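Long-range contacts in alanine racemase (Acinetobacter baumannii, PDB 4QHR), which is a two-subunit enzyme whose chain joins an N-terminal TIM-barrel domain to a C-terminal domain rich in beta strands: residues R2-Y7 with V269-G274; A58-G63 with V75-G80; K121-L126 with V155-F160; F286-G291 with Q319-G324. All blocks are in the same frame, centred on the assembly; numbering follows the deposited sequence.

Interaction 1 (R2-Y7 with V269-G274); sequences RQATVY and VSIGYG
The Arg-2 guanidinium lies flat over the backbone carbonyl of Ser-270, whose O sits beneath one face, displaced toward the rim, with Gly-272 N near the guanidinium plane at an edge. Arg-2 NH2 comes within 3.3 Å of Ser-270 O, but the angle is too poor for a hydrogen bond. NH2 instead forms a salt bridge with Asp-275 and a hydrogen bond to Asp-303 O; Asp-275 also accepts from Gly-272 N. The arginine chain reaches this place extended as far as NE, with CG anti to the backbone N (chi1 -172°), and NE passes 3.9 Å from Ser-270 CB.

Ser-270 centres an inverse gamma turn, closed by a weak bond from Ile-271 N to Val-269 O. Its OG donates to Gln-3 O at 2.7 Å, approaching 28° out of the carbonyl plane. Water 1 joins the same pair of residues: it accepts from Gln-3 N at 2.8 Å and donates to Ser-270 OG at 2.9 Å. Beyond these bonds, Ala-4 CB presses on Ile-271 CD1 at 3.5 Å, tight for two methyl carbons.

One hydroxyl and one water thus join the N-terminal segment to the bend that follows strand 264-269. Arg-2, packed on Phe-82 of the second subunit, is buried at the subunit interface, where the Asp-275 carboxylate probably balances its charge.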
loop_
_atom_site.group_PDB
_atom_site.type_symbol
_atom_site.label_atom_id
_atom_site.label_comp_id
_atom_site.label_asym_id
_atom_site.label_seq_id
_atom_site.Cartn_x
_atom_site.Cartn_y
_atom_site.Cartn_z
ATOM N N ARG A 2 -0.058 11.564 16.055
ATOM C CA ARG A 2 -0.746 11.534 14.764
ATOM C C ARG A 2 -1.794 10.452 14.765
ATOM O O ARG A 2 -1.547 9.322 15.207
ATOM C CB ARG A 2 0.277 11.266 13.603
ATOM C CG ARG A 2 -0.344 11.416 12.216
ATOM C CD ARG A 2 0.728 11.277 11.189
ATOM N NE ARG A 2 0.314 11.344 9.785
ATOM C CZ ARG A 2 0.028 10.280 9.036
ATOM N NH1 ARG A 2 -0.009 9.047 9.585
ATOM N NH2 ARG A 2 -0.277 10.442 7.752
ATOM N N GLN A 3 -2.979 10.804 14.296
ATOM C CA GLN A 3 -4.135 9.910 14.223
ATOM C C GLN A 3 -4.387 9.443 12.786
ATOM O O GLN A 3 -4.748 10.209 11.920
ATOM C CB GLN A 3 -5.362 10.627 14.768
ATOM C CG GLN A 3 -5.156 11.038 16.203
ATOM C CD GLN A 3 -4.916 9.862 17.143
ATOM O OE1 GLN A 3 -5.533 8.820 17.024
ATOM N NE2 GLN A 3 -4.012 10.030 18.054
ATOM N N ALA A 4 -4.139 8.159 12.585
ATOM C CA ALA A 4 -4.435 7.412 11.361
ATOM C C ALA A 4 -4.709 6.013 11.854
ATOM O O ALA A 4 -3.836 5.371 12.423
ATOM C CB ALA A 4 -3.228 7.429 10.421
ATOM N N THR A 5 -5.935 5.552 11.657
ATOM C CA THR A 5 -6.454 4.333 12.282
ATOM C C THR A 5 -7.295 3.438 11.339
ATOM O O THR A 5 -8.070 3.898 10.528
ATOM C CB THR A 5 -7.315 4.751 13.464
ATOM O OG1 THR A 5 -6.606 5.718 14.236
ATOM C CG2 THR A 5 -7.637 3.578 14.374
ATOM N N VAL A 6 -7.108 2.143 11.485
ATOM C CA VAL A 6 -7.800 1.106 10.723
ATOM C C VAL A 6 -8.563 0.283 11.766
ATOM O O VAL A 6 -7.931 -0.367 12.612
ATOM C CB VAL A 6 -6.831 0.217 9.974
ATOM C CG1 VAL A 6 -7.521 -1.034 9.423
ATOM C CG2 VAL A 6 -6.120 0.981 8.832
ATOM N N TYR A 7 -9.881 0.358 11.702
ATOM C CA TYR A 7 -10.817 -0.321 12.621
ATOM C C TYR A 7 -11.407 -1.493 11.895
ATOM O O TYR A 7 -11.785 -1.349 10.738
ATOM C CB TYR A 7 -12.011 0.582 12.993
ATOM C CG TYR A 7 -11.665 1.825 13.757
ATOM C CD1 TYR A 7 -11.372 3.013 13.090
ATOM C CD2 TYR A 7 -11.635 1.824 15.105
ATOM C CE1 TYR A 7 -11.062 4.165 13.770
ATOM C CE2 TYR A 7 -11.305 2.962 15.790
ATOM C CZ TYR A 7 -11.028 4.133 15.111
ATOM O OH TYR A 7 -10.709 5.277 15.769
ATOM N N VAL A 269 -5.647 16.941 6.480
ATOM C CA VAL A 269 -5.933 15.716 7.178
ATOM C C VAL A 269 -4.672 14.856 7.265
ATOM O O VAL A 269 -3.884 14.815 6.316
ATOM C CB VAL A 269 -7.011 14.925 6.418
ATOM C CG1 VAL A 269 -7.255 13.590 7.067
ATOM C CG2 VAL A 269 -8.314 15.732 6.385
ATOM N N SER A 270 -4.516 14.137 8.371
ATOM C CA SER A 270 -3.351 13.355 8.612
ATOM C C SER A 270 -3.444 11.953 7.976
ATOM O O SER A 270 -3.369 10.950 8.669
ATOM C CB SER A 270 -3.073 13.219 10.108
ATOM O OG SER A 270 -4.177 12.625 10.816
ATOM N N ILE A 271 -3.556 11.924 6.668
ATOM C CA ILE A 271 -3.384 10.665 5.920
ATOM C C ILE A 271 -2.810 10.973 4.566
ATOM O O ILE A 271 -3.059 12.075 4.043
ATOM C CB ILE A 271 -4.722 9.961 5.777
ATOM C CG1 ILE A 271 -4.502 8.465 5.728
ATOM C CG2 ILE A 271 -5.493 10.418 4.511
ATOM C CD1 ILE A 271 -4.152 7.881 7.076
ATOM N N GLY A 272 -2.054 10.024 3.984
ATOM C CA GLY A 272 -1.630 10.161 2.592
ATOM C C GLY A 272 -1.236 8.814 2.036
ATOM O O GLY A 272 -1.536 7.772 2.654
ATOM N N TYR A 273 -0.531 8.798 0.913
ATOM C CA TYR A 273 -0.231 7.533 0.287
ATOM C C TYR A 273 0.781 6.738 1.040
ATOM O O TYR A 273 0.861 5.549 0.813
ATOM C CB TYR A 273 0.102 7.615 -1.212
ATOM C CG TYR A 273 1.342 8.439 -1.500
ATOM C CD1 TYR A 273 2.605 7.928 -1.349
ATOM C CD2 TYR A 273 1.213 9.753 -1.972
ATOM C CE1 TYR A 273 3.742 8.708 -1.637
ATOM C CE2 TYR A 273 2.302 10.508 -2.277
ATOM C CZ TYR A 273 3.547 10.006 -2.077
ATOM O OH TYR A 273 4.612 10.869 -2.356
ATOM N N GLY A 274 1.519 7.378 1.956
ATOM C CA GLY A 274 2.418 6.686 2.877
ATOM C C GLY A 274 1.706 5.865 3.923
ATOM O O GLY A 274 2.344 5.007 4.587
HETATM O O HOH W 1 -3.534 13.427 13.505
#

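Interaction 2 (A58-G63 with V75-G80); sequences ACLQEG and VTLIEG
Water 2, lodged between Ala-58 and Glu-79, is gripped three ways: it donates to Ala-58 O at 2.7 Å and to Gly-80 O at 2.9 Å, and accepts from Glu-79 N at 2.9 Å. Gly-80 O takes a second donor, water 3, which itself accepts from Leu-60 N at 2.8 Å. Leu-60 opens helix 60-68, right after the N-cap Cys-59, so water 3 meets one of the amides at the helix start and passes the link on to the type I turn Leu-77 to Gly-80. No direct hydrogen bond crosses between 58-63 and 75-80.

Beside the waters the packing is apolar. Leu-77 holds CG anti to its carbonyl carbon (chi1 -50°), which brings CD2 3.8 Å from Cys-59 O and up against Leu-60 CA. Farther along the helix, Val-75 CG1 meets the bare CA of Gly-63 at 4.2 Å. Glu-79 extends past Ala-58, its CG lying 3.9 Å from Ala-58 O.

Within 58-63, Glu-62 OE1 accepts from Ala-58 N at 2.8 Å, with an N-H...O angle of 159°. Its OE2 bonds Ala-35 N and forms a salt bridge with Arg-350 of the second subunit.

The contact belongs to a beta-alpha-beta unit of the barrel, strand 54-57, helix 60-68 and strand 75-77. Two waters satisfy buried backbone groups of the helix start and of the turn after strand 75-77, while the Glu-62 carboxylate ties the helix start to the partner subunit.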
loop_
_atom_site.group_PDB
_atom_site.type_symbol
_atom_site.label_atom_id
_atom_site.label_comp_id
_atom_site.label_asym_id
_atom_site.label_seq_id
_atom_site.Cartn_x
_atom_site.Cartn_y
_atom_site.Cartn_z
ATOM N N ALA A 58 -3.048 -18.051 0.234
ATOM C CA ALA A 58 -2.243 -18.043 -0.994
ATOM C C ALA A 58 -0.969 -18.892 -0.876
ATOM O O ALA A 58 -0.419 -19.334 -1.883
ATOM C CB ALA A 58 -1.910 -16.636 -1.382
ATOM N N CYS A 59 -0.485 -19.131 0.343
ATOM C CA CYS A 59 0.773 -19.854 0.485
ATOM C C CYS A 59 0.917 -20.487 1.854
ATOM O O CYS A 59 0.178 -20.175 2.815
ATOM C CB CYS A 59 1.990 -18.956 0.170
ATOM S SG CYS A 59 2.095 -17.474 1.219
ATOM N N LEU A 60 1.914 -21.362 1.953
ATOM C CA LEU A 60 2.154 -22.076 3.212
ATOM C C LEU A 60 2.324 -21.129 4.390
ATOM O O LEU A 60 1.840 -21.401 5.498
ATOM C CB LEU A 60 3.438 -22.895 3.084
ATOM C CG LEU A 60 3.902 -23.754 4.255
ATOM C CD1 LEU A 60 2.911 -24.898 4.436
ATOM C CD2 LEU A 60 5.304 -24.276 3.958
ATOM N N GLN A 61 3.074 -20.053 4.178
ATOM C CA GLN A 61 3.401 -19.151 5.269
ATOM C C GLN A 61 2.132 -18.530 5.883
ATOM O O GLN A 61 2.053 -18.418 7.111
ATOM C CB GLN A 61 4.414 -18.082 4.867
ATOM C CG GLN A 61 4.592 -16.977 5.907
ATOM C CD GLN A 61 4.971 -17.504 7.279
ATOM O OE1 GLN A 61 5.910 -18.290 7.413
ATOM N NE2 GLN A 61 4.253 -17.066 8.308
ATOM N N GLU A 62 1.174 -18.123 5.056
ATOM C CA GLU A 62 -0.143 -17.679 5.539
ATOM C C GLU A 62 -0.865 -18.756 6.347
ATOM O O GLU A 62 -1.494 -18.473 7.354
ATOM C CB GLU A 62 -1.045 -17.169 4.386
ATOM C CG GLU A 62 -0.539 -15.871 3.816
ATOM C CD GLU A 62 -1.298 -15.351 2.576
ATOM O OE1 GLU A 62 -2.123 -16.067 1.997
ATOM O OE2 GLU A 62 -1.031 -14.205 2.206
ATOM N N GLY A 63 -0.778 -20.008 5.903
ATOM C CA GLY A 63 -1.331 -21.074 6.677
ATOM C C GLY A 63 -0.634 -21.293 8.015
ATOM O O GLY A 63 -1.294 -21.520 9.009
ATOM N N VAL A 75 -7.263 -25.834 6.377
ATOM C CA VAL A 75 -6.693 -24.711 5.611
ATOM C C VAL A 75 -6.438 -25.268 4.235
ATOM O O VAL A 75 -5.929 -26.368 4.131
ATOM C CB VAL A 75 -5.391 -24.162 6.220
ATOM C CG1 VAL A 75 -4.716 -23.176 5.264
ATOM C CG2 VAL A 75 -5.679 -23.416 7.493
ATOM N N THR A 76 -6.802 -24.531 3.196
ATOM C CA THR A 76 -6.510 -24.923 1.821
ATOM C C THR A 76 -5.448 -23.989 1.241
ATOM O O THR A 76 -5.610 -22.751 1.292
ATOM C CB THR A 76 -7.763 -24.936 0.972
ATOM O OG1 THR A 76 -8.642 -25.940 1.495
ATOM C CG2 THR A 76 -7.427 -25.328 -0.445
ATOM N N LEU A 77 -4.345 -24.560 0.751
ATOM C CA LEU A 77 -3.330 -23.773 0.038
ATOM C C LEU A 77 -3.820 -23.656 -1.391
ATOM O O LEU A 77 -3.709 -24.604 -2.200
ATOM C CB LEU A 77 -1.937 -24.406 0.080
ATOM C CG LEU A 77 -1.482 -24.824 1.500
ATOM C CD1 LEU A 77 -0.146 -25.561 1.492
ATOM C CD2 LEU A 77 -1.462 -23.627 2.462
ATOM N N ILE A 78 -4.352 -22.477 -1.731
ATOM C CA ILE A 78 -5.128 -22.366 -2.992
ATOM C C ILE A 78 -4.284 -22.360 -4.264
ATOM O O ILE A 78 -4.821 -22.439 -5.340
ATOM C CB ILE A 78 -6.051 -21.115 -2.915
ATOM C CG1 ILE A 78 -7.375 -21.268 -3.687
ATOM C CG2 ILE A 78 -5.324 -19.876 -3.375
ATOM C CD1 ILE A 78 -8.325 -22.308 -3.115
ATOM N N GLU A 79 -2.956 -22.229 -4.146
ATOM C CA GLU A 79 -2.048 -22.341 -5.262
ATOM C C GLU A 79 -1.156 -23.528 -5.080
ATOM O O GLU A 79 -0.225 -23.691 -5.842
ATOM C CB GLU A 79 -1.170 -21.106 -5.341
ATOM C CG GLU A 79 -1.920 -19.811 -5.502
ATOM C CD GLU A 79 -0.967 -18.595 -5.731
ATOM O OE1 GLU A 79 0.242 -18.774 -6.076
ATOM O OE2 GLU A 79 -1.433 -17.426 -5.574
ATOM N N GLY A 80 -1.432 -24.341 -4.050
ATOM C CA GLY A 80 -0.583 -25.505 -3.742
ATOM C C GLY A 80 0.791 -25.120 -3.225
ATOM O O GLY A 80 0.983 -24.006 -2.731
HETATM O O HOH W 2 -0.972 -21.939 -2.021
HETATM O O HOH W 3 2.429 -22.915 -0.369
#

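Interaction 3 (K121-L126 with V155-F160); sequences KVWVKL and VLAMHF
Trp-123 and Val-155 form the tightly packed part of this parallel strand pair of the TIM barrel, two strands joined through helix 139-149 in a beta-alpha-beta crossover. Val-155 CG1 sits over the indole, 4.0 Å from the centroid of the six-membered ring and 22° off its normal, a CH-pi contact; Ala-157 CB lies at the ring edge. Trp-123 NE1 donates to Glu-96 and the ring meets Tyr-207, which probably helps to hold the ring in the plane on which Val-155 rests.

Four backbone bonds join the strands. Val-124 N donates to Val-155 O at 2.8 Å, and Leu-126 N to Ala-157 O at 2.9 Å, almost straight along the C=O. Ala-157 N instead approaches Val-124 O from above the carbonyl plane. On the face opposite Trp-123, Val-124 and Leu-156 turn to helices 139-149 and 168-184.

Packing is looser at Lys-121 and His-159, which are partly exposed. Lys-121 bends so that NZ reaches Glu-96 in a salt bridge, while CE grazes Val-155 CG2 at 3.8 Å. His-159 CB lies 4.3 Å from CE of the buried Lys-125. Also buried, Leu-126 runs alongside Met-158, with CD2 4.0 Å from SD.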
loop_
_atom_site.group_PDB
_atom_site.type_symbol
_atom_site.label_atom_id
_atom_site.label_comp_id
_atom_site.label_asym_id
_atom_site.label_seq_id
_atom_site.Cartn_x
_atom_site.Cartn_y
_atom_site.Cartn_z
ATOM N N LYS A 121 -7.716 -33.962 1.533
ATOM C CA LYS A 121 -8.147 -33.995 0.155
ATOM C C LYS A 121 -7.166 -33.248 -0.681
ATOM O O LYS A 121 -6.370 -32.429 -0.176
ATOM C CB LYS A 121 -9.549 -33.401 -0.047
ATOM C CG LYS A 121 -10.622 -33.972 0.891
ATOM C CD LYS A 121 -11.991 -33.308 0.775
ATOM C CE LYS A 121 -12.015 -31.850 1.132
ATOM N NZ LYS A 121 -11.801 -31.545 2.589
ATOM N N VAL A 122 -7.202 -33.517 -1.976
ATOM C CA VAL A 122 -6.384 -32.781 -2.922
ATOM C C VAL A 122 -7.358 -32.013 -3.803
ATOM O O VAL A 122 -8.366 -32.587 -4.293
ATOM C CB VAL A 122 -5.434 -33.689 -3.717
ATOM C CG1 VAL A 122 -6.148 -34.856 -4.294
ATOM C CG2 VAL A 122 -4.725 -32.913 -4.831
ATOM N N TRP A 123 -7.097 -30.727 -3.959
ATOM C CA TRP A 123 -7.919 -29.851 -4.785
ATOM C C TRP A 123 -7.286 -29.763 -6.184
ATOM O O TRP A 123 -6.154 -29.343 -6.322
ATOM C CB TRP A 123 -8.095 -28.474 -4.131
ATOM C CG TRP A 123 -8.802 -28.519 -2.824
ATOM C CD1 TRP A 123 -8.400 -29.203 -1.701
ATOM C CD2 TRP A 123 -9.982 -27.814 -2.455
ATOM N NE1 TRP A 123 -9.300 -29.000 -0.683
ATOM C CE2 TRP A 123 -10.267 -28.138 -1.113
ATOM C CE3 TRP A 123 -10.837 -26.936 -3.139
ATOM C CZ2 TRP A 123 -11.377 -27.630 -0.441
ATOM C CZ3 TRP A 123 -11.929 -26.434 -2.504
ATOM C CH2 TRP A 123 -12.198 -26.757 -1.150
ATOM N N VAL A 124 -7.995 -30.226 -7.204
ATOM C CA VAL A 124 -7.416 -30.325 -8.553
ATOM C C VAL A 124 -8.000 -29.194 -9.359
ATOM O O VAL A 124 -9.212 -29.163 -9.639
ATOM C CB VAL A 124 -7.693 -31.689 -9.199
ATOM C CG1 VAL A 124 -7.026 -31.756 -10.554
ATOM C CG2 VAL A 124 -7.210 -32.829 -8.297
ATOM N N LYS A 125 -7.132 -28.270 -9.753
ATOM C CA LYS A 125 -7.529 -26.998 -10.358
ATOM C C LYS A 125 -7.629 -27.141 -11.885
ATOM O O LYS A 125 -6.711 -27.578 -12.524
ATOM C CB LYS A 125 -6.510 -25.914 -9.957
ATOM C CG LYS A 125 -6.603 -24.503 -10.594
ATOM C CD LYS A 125 -7.911 -23.767 -10.358
ATOM C CE LYS A 125 -7.768 -22.218 -10.405
ATOM N NZ LYS A 125 -7.798 -21.681 -11.786
ATOM N N LEU A 126 -8.763 -26.721 -12.416
ATOM C CA LEU A 126 -9.020 -26.651 -13.831
ATOM C C LEU A 126 -8.702 -25.272 -14.374
ATOM O O LEU A 126 -9.122 -24.243 -13.822
ATOM C CB LEU A 126 -10.507 -26.880 -14.076
ATOM C CG LEU A 126 -11.092 -26.813 -15.505
ATOM C CD1 LEU A 126 -10.547 -27.938 -16.373
ATOM C CD2 LEU A 126 -12.606 -26.844 -15.461
ATOM N N VAL A 155 -11.077 -32.824 -4.954
ATOM C CA VAL A 155 -12.082 -31.777 -5.136
ATOM C C VAL A 155 -11.796 -31.119 -6.465
ATOM O O VAL A 155 -10.718 -30.593 -6.631
ATOM C CB VAL A 155 -12.024 -30.699 -4.039
ATOM C CG1 VAL A 155 -13.061 -29.628 -4.299
ATOM C CG2 VAL A 155 -12.184 -31.311 -2.676
ATOM N N LEU A 156 -12.720 -31.152 -7.393
ATOM C CA LEU A 156 -12.601 -30.429 -8.650
ATOM C C LEU A 156 -12.799 -28.963 -8.356
ATOM O O LEU A 156 -13.883 -28.556 -7.871
ATOM C CB LEU A 156 -13.649 -30.893 -9.647
ATOM C CG LEU A 156 -13.692 -30.185 -11.008
ATOM C CD1 LEU A 156 -12.359 -30.343 -11.731
ATOM C CD2 LEU A 156 -14.819 -30.799 -11.837
ATOM N N ALA A 157 -11.789 -28.163 -8.678
ATOM C CA ALA A 157 -11.805 -26.729 -8.379
ATOM C C ALA A 157 -11.627 -25.890 -9.643
ATOM O O ALA A 157 -10.748 -26.134 -10.451
ATOM C CB ALA A 157 -10.722 -26.368 -7.371
ATOM N N MET A 158 -12.487 -24.913 -9.789
ATOM C CA MET A 158 -12.295 -23.867 -10.783
ATOM C C MET A 158 -12.535 -22.473 -10.182
ATOM O O MET A 158 -13.203 -22.329 -9.153
ATOM C CB MET A 158 -13.262 -24.090 -11.894
ATOM C CG MET A 158 -12.926 -23.338 -13.166
ATOM S SD MET A 158 -14.331 -23.473 -14.257
ATOM C CE MET A 158 -15.685 -22.673 -13.352
ATOM N N HIS A 159 -11.971 -21.454 -10.848
ATOM C CA HIS A 159 -12.221 -20.073 -10.519
ATOM C C HIS A 159 -12.731 -19.389 -11.801
ATOM O O HIS A 159 -12.195 -19.585 -12.884
ATOM C CB HIS A 159 -10.953 -19.431 -9.971
ATOM C CG HIS A 159 -11.189 -18.155 -9.205
ATOM N ND1 HIS A 159 -12.106 -18.050 -8.170
ATOM C CD2 HIS A 159 -10.611 -16.932 -9.317
ATOM C CE1 HIS A 159 -12.084 -16.816 -7.688
ATOM N NE2 HIS A 159 -11.186 -16.119 -8.364
ATOM N N PHE A 160 -13.779 -18.597 -11.646
ATOM C CA PHE A 160 -14.354 -17.823 -12.750
ATOM C C PHE A 160 -13.511 -16.627 -13.048
ATOM O O PHE A 160 -13.029 -15.963 -12.126
ATOM C CB PHE A 160 -15.754 -17.378 -12.394
ATOM C CG PHE A 160 -16.768 -18.438 -12.650
ATOM C CD1 PHE A 160 -17.066 -18.793 -13.950
ATOM C CD2 PHE A 160 -17.372 -19.126 -11.609
ATOM C CE1 PHE A 160 -17.977 -19.801 -14.222
ATOM C CE2 PHE A 160 -18.290 -20.136 -11.878
ATOM C CZ PHE A 160 -18.593 -20.464 -13.186
#

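Interaction 4 (F286-G291 with Q319-G324); sequences FVAIDG and QVELWG
An antiparallel bridge in the beta-rich C-terminal domain pairs Ala-288 with Glu-321, a hydrogen-bonded pair in which both bonds lie in the carbonyl plane of their acceptors. Ala-288 N donates to Glu-321 O at 3.0 Å, nearly straight at 175°, and Glu-321 N returns a bond to Ala-288 O at 2.9 Å. The bridge stands alone, for the strand directions are 136° apart and the two chains diverge on leaving it.

Their side chains make two different faces. On one, Ala-288 CB rests on Glu-321 CB at 3.9 Å, and the glutamate extends away so that OE1 accepts from His-326 ND1 and OE2 from Arg-327 N; both carboxylate oxygens are thereby held. On the other, Val-320 spreads its two methyls between Val-287 and Ile-289. With CG1 of Val-320 anti to the backbone N (chi1 175°), that methyl meets Val-287 CG2 at 3.6 Å, while Val-320 CG2 meets Ile-289 CD1 at the same 3.6 Å. Val-287 also runs alongside Leu-322, CG1 to CD2 3.7 Å, and Ile-305 and Ile-307 extend this apolar layer.

Waters continue the pairing where the backbones part. Water 4 donates to Phe-286 O at 2.7 Å and to Leu-322 O at 2.9 Å; at the other end water 5 accepts from Asp-290 N and donates to Gln-319 O. Past the bridge the chain turns a corner at Leu-322, and Leu-322 and Trp-323 both face Phe-236 on strand 234-246, which makes a classic beta bulge.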
loop_
_atom_site.group_PDB
_atom_site.type_symbol
_atom_site.label_atom_id
_atom_site.label_comp_id
_atom_site.label_asym_id
_atom_site.label_seq_id
_atom_site.Cartn_x
_atom_site.Cartn_y
_atom_site.Cartn_z
ATOM N N PHE A 286 -14.174 11.887 -2.323
ATOM C CA PHE A 286 -14.733 12.505 -1.145
ATOM C C PHE A 286 -14.281 11.750 0.095
ATOM O O PHE A 286 -13.965 10.560 0.020
ATOM C CB PHE A 286 -16.271 12.502 -1.236
ATOM C CG PHE A 286 -16.801 13.306 -2.404
ATOM C CD1 PHE A 286 -16.929 12.716 -3.622
ATOM C CD2 PHE A 286 -17.136 14.653 -2.265
ATOM C CE1 PHE A 286 -17.369 13.453 -4.737
ATOM C CE2 PHE A 286 -17.593 15.387 -3.357
ATOM C CZ PHE A 286 -17.695 14.769 -4.605
ATOM N N VAL A 287 -14.275 12.451 1.222
ATOM C CA VAL A 287 -14.209 11.836 2.537
ATOM C C VAL A 287 -15.540 12.099 3.285
ATOM O O VAL A 287 -16.331 12.976 2.891
ATOM C CB VAL A 287 -13.054 12.340 3.368
ATOM C CG1 VAL A 287 -11.732 12.114 2.639
ATOM C CG2 VAL A 287 -13.192 13.845 3.707
ATOM N N ALA A 288 -15.758 11.384 4.376
ATOM C CA ALA A 288 -16.982 11.535 5.165
ATOM C C ALA A 288 -16.622 12.197 6.478
ATOM O O ALA A 288 -15.707 11.736 7.193
ATOM C CB ALA A 288 -17.628 10.195 5.393
ATOM N N ILE A 289 -17.291 13.301 6.786
ATOM C CA ILE A 289 -17.039 14.064 8.023
ATOM C C ILE A 289 -18.378 14.617 8.521
ATOM O O ILE A 289 -19.086 15.251 7.737
ATOM C CB ILE A 289 -16.154 15.330 7.783
ATOM C CG1 ILE A 289 -14.830 14.963 7.150
ATOM C CG2 ILE A 289 -15.968 16.108 9.100
ATOM C CD1 ILE A 289 -13.925 16.136 6.829
ATOM N N ASP A 290 -18.700 14.395 9.798
ATOM C CA ASP A 290 -19.837 15.028 10.486
ATOM C C ASP A 290 -21.163 14.740 9.720
ATOM O O ASP A 290 -22.049 15.606 9.661
ATOM C CB ASP A 290 -19.574 16.557 10.642
ATOM C CG ASP A 290 -20.583 17.253 11.604
ATOM O OD1 ASP A 290 -20.836 16.718 12.684
ATOM O OD2 ASP A 290 -21.133 18.330 11.270
ATOM N N GLY A 291 -21.279 13.547 9.123
ATOM C CA GLY A 291 -22.449 13.210 8.308
ATOM C C GLY A 291 -22.529 13.801 6.922
ATOM O O GLY A 291 -23.558 13.647 6.237
ATOM N N GLN A 319 -12.629 14.098 13.288
ATOM C CA GLN A 319 -12.381 12.779 12.767
ATOM C C GLN A 319 -12.866 12.763 11.338
ATOM O O GLN A 319 -13.863 13.301 11.045
ATOM C CB GLN A 319 -13.086 11.689 13.609
ATOM C CG GLN A 319 -12.155 10.981 14.606
ATOM C CD GLN A 319 -12.531 9.506 14.788
ATOM O OE1 GLN A 319 -13.361 9.192 15.641
ATOM N NE2 GLN A 319 -11.911 8.582 13.981
ATOM N N VAL A 320 -12.113 12.144 10.470
ATOM C CA VAL A 320 -12.386 12.128 9.045
ATOM C C VAL A 320 -12.328 10.662 8.554
ATOM O O VAL A 320 -11.330 9.962 8.828
ATOM C CB VAL A 320 -11.313 12.933 8.288
ATOM C CG1 VAL A 320 -11.494 12.842 6.770
ATOM C CG2 VAL A 320 -11.351 14.389 8.732
ATOM N N GLU A 321 -13.394 10.213 7.900
ATOM C CA GLU A 321 -13.490 8.858 7.408
ATOM C C GLU A 321 -13.053 8.778 5.956
ATOM O O GLU A 321 -13.648 9.423 5.073
ATOM C CB GLU A 321 -14.923 8.335 7.558
ATOM C CG GLU A 321 -15.124 6.934 6.959
ATOM C CD GLU A 321 -16.572 6.460 7.136
ATOM O OE1 GLU A 321 -17.137 6.775 8.212
ATOM O OE2 GLU A 321 -17.136 5.842 6.214
ATOM N N LEU A 322 -12.027 7.970 5.686
ATOM C CA LEU A 322 -11.538 7.802 4.327
ATOM C C LEU A 322 -12.325 6.725 3.622
ATOM O O LEU A 322 -12.696 6.872 2.467
ATOM C CB LEU A 322 -10.060 7.522 4.344
ATOM C CG LEU A 322 -9.409 8.652 5.129
ATOM C CD1 LEU A 322 -8.190 8.129 5.786
ATOM C CD2 LEU A 322 -9.226 9.885 4.252
ATOM N N TRP A 323 -12.642 5.653 4.326
ATOM C CA TRP A 323 -13.702 4.791 3.905
ATOM C C TRP A 323 -14.189 4.002 5.072
ATOM O O TRP A 323 -13.494 3.914 6.104
ATOM C CB TRP A 323 -13.258 3.886 2.755
ATOM C CG TRP A 323 -12.073 2.979 2.982
ATOM C CD1 TRP A 323 -12.062 1.783 3.670
ATOM C CD2 TRP A 323 -10.791 3.106 2.390
ATOM N NE1 TRP A 323 -10.814 1.205 3.568
ATOM C CE2 TRP A 323 -10.024 2.008 2.795
ATOM C CE3 TRP A 323 -10.195 4.082 1.580
ATOM C CZ2 TRP A 323 -8.692 1.842 2.406
ATOM C CZ3 TRP A 323 -8.872 3.908 1.199
ATOM C CH2 TRP A 323 -8.150 2.778 1.608
ATOM N N GLY A 324 -15.403 3.467 4.944
ATOM C CA GLY A 324 -16.051 2.714 6.013
ATOM C C GLY A 324 -17.556 2.625 5.741
ATOM O O GLY A 324 -17.971 2.321 4.645
HETATM O O HOH W 4 -11.822 9.005 0.663
HETATM O O HOH W 5 -16.664 13.447 11.961
#

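Overall arrangement
The contacts divide between the TIM barrel and the beta-rich domain. Interactions 2 and 3 belong to the parallel sheet of the barrel, centres 14 Å apart, and touch where Thr-76 OG1 lies 3.8 Å from Trp-123 CZ2. Interactions 1 and 4 reach the mixed sheet of the other domain, which the N-terminal strand 4-8 joins; their centres are 12 Å apart, and Ile-271 CG1 meets Leu-322 CD1 at 3.7 Å. Interactions 1 and 3 have centres about 40 Å apart, on opposite sides of the chain's centre. Interactions 1 and 2 do not touch within one chain, yet Arg-2 packs on Cys-59 and Phe-82 of the second subunit. Interaction 2 lies near the modified Lys-34, through Glu-62 and Ala-35.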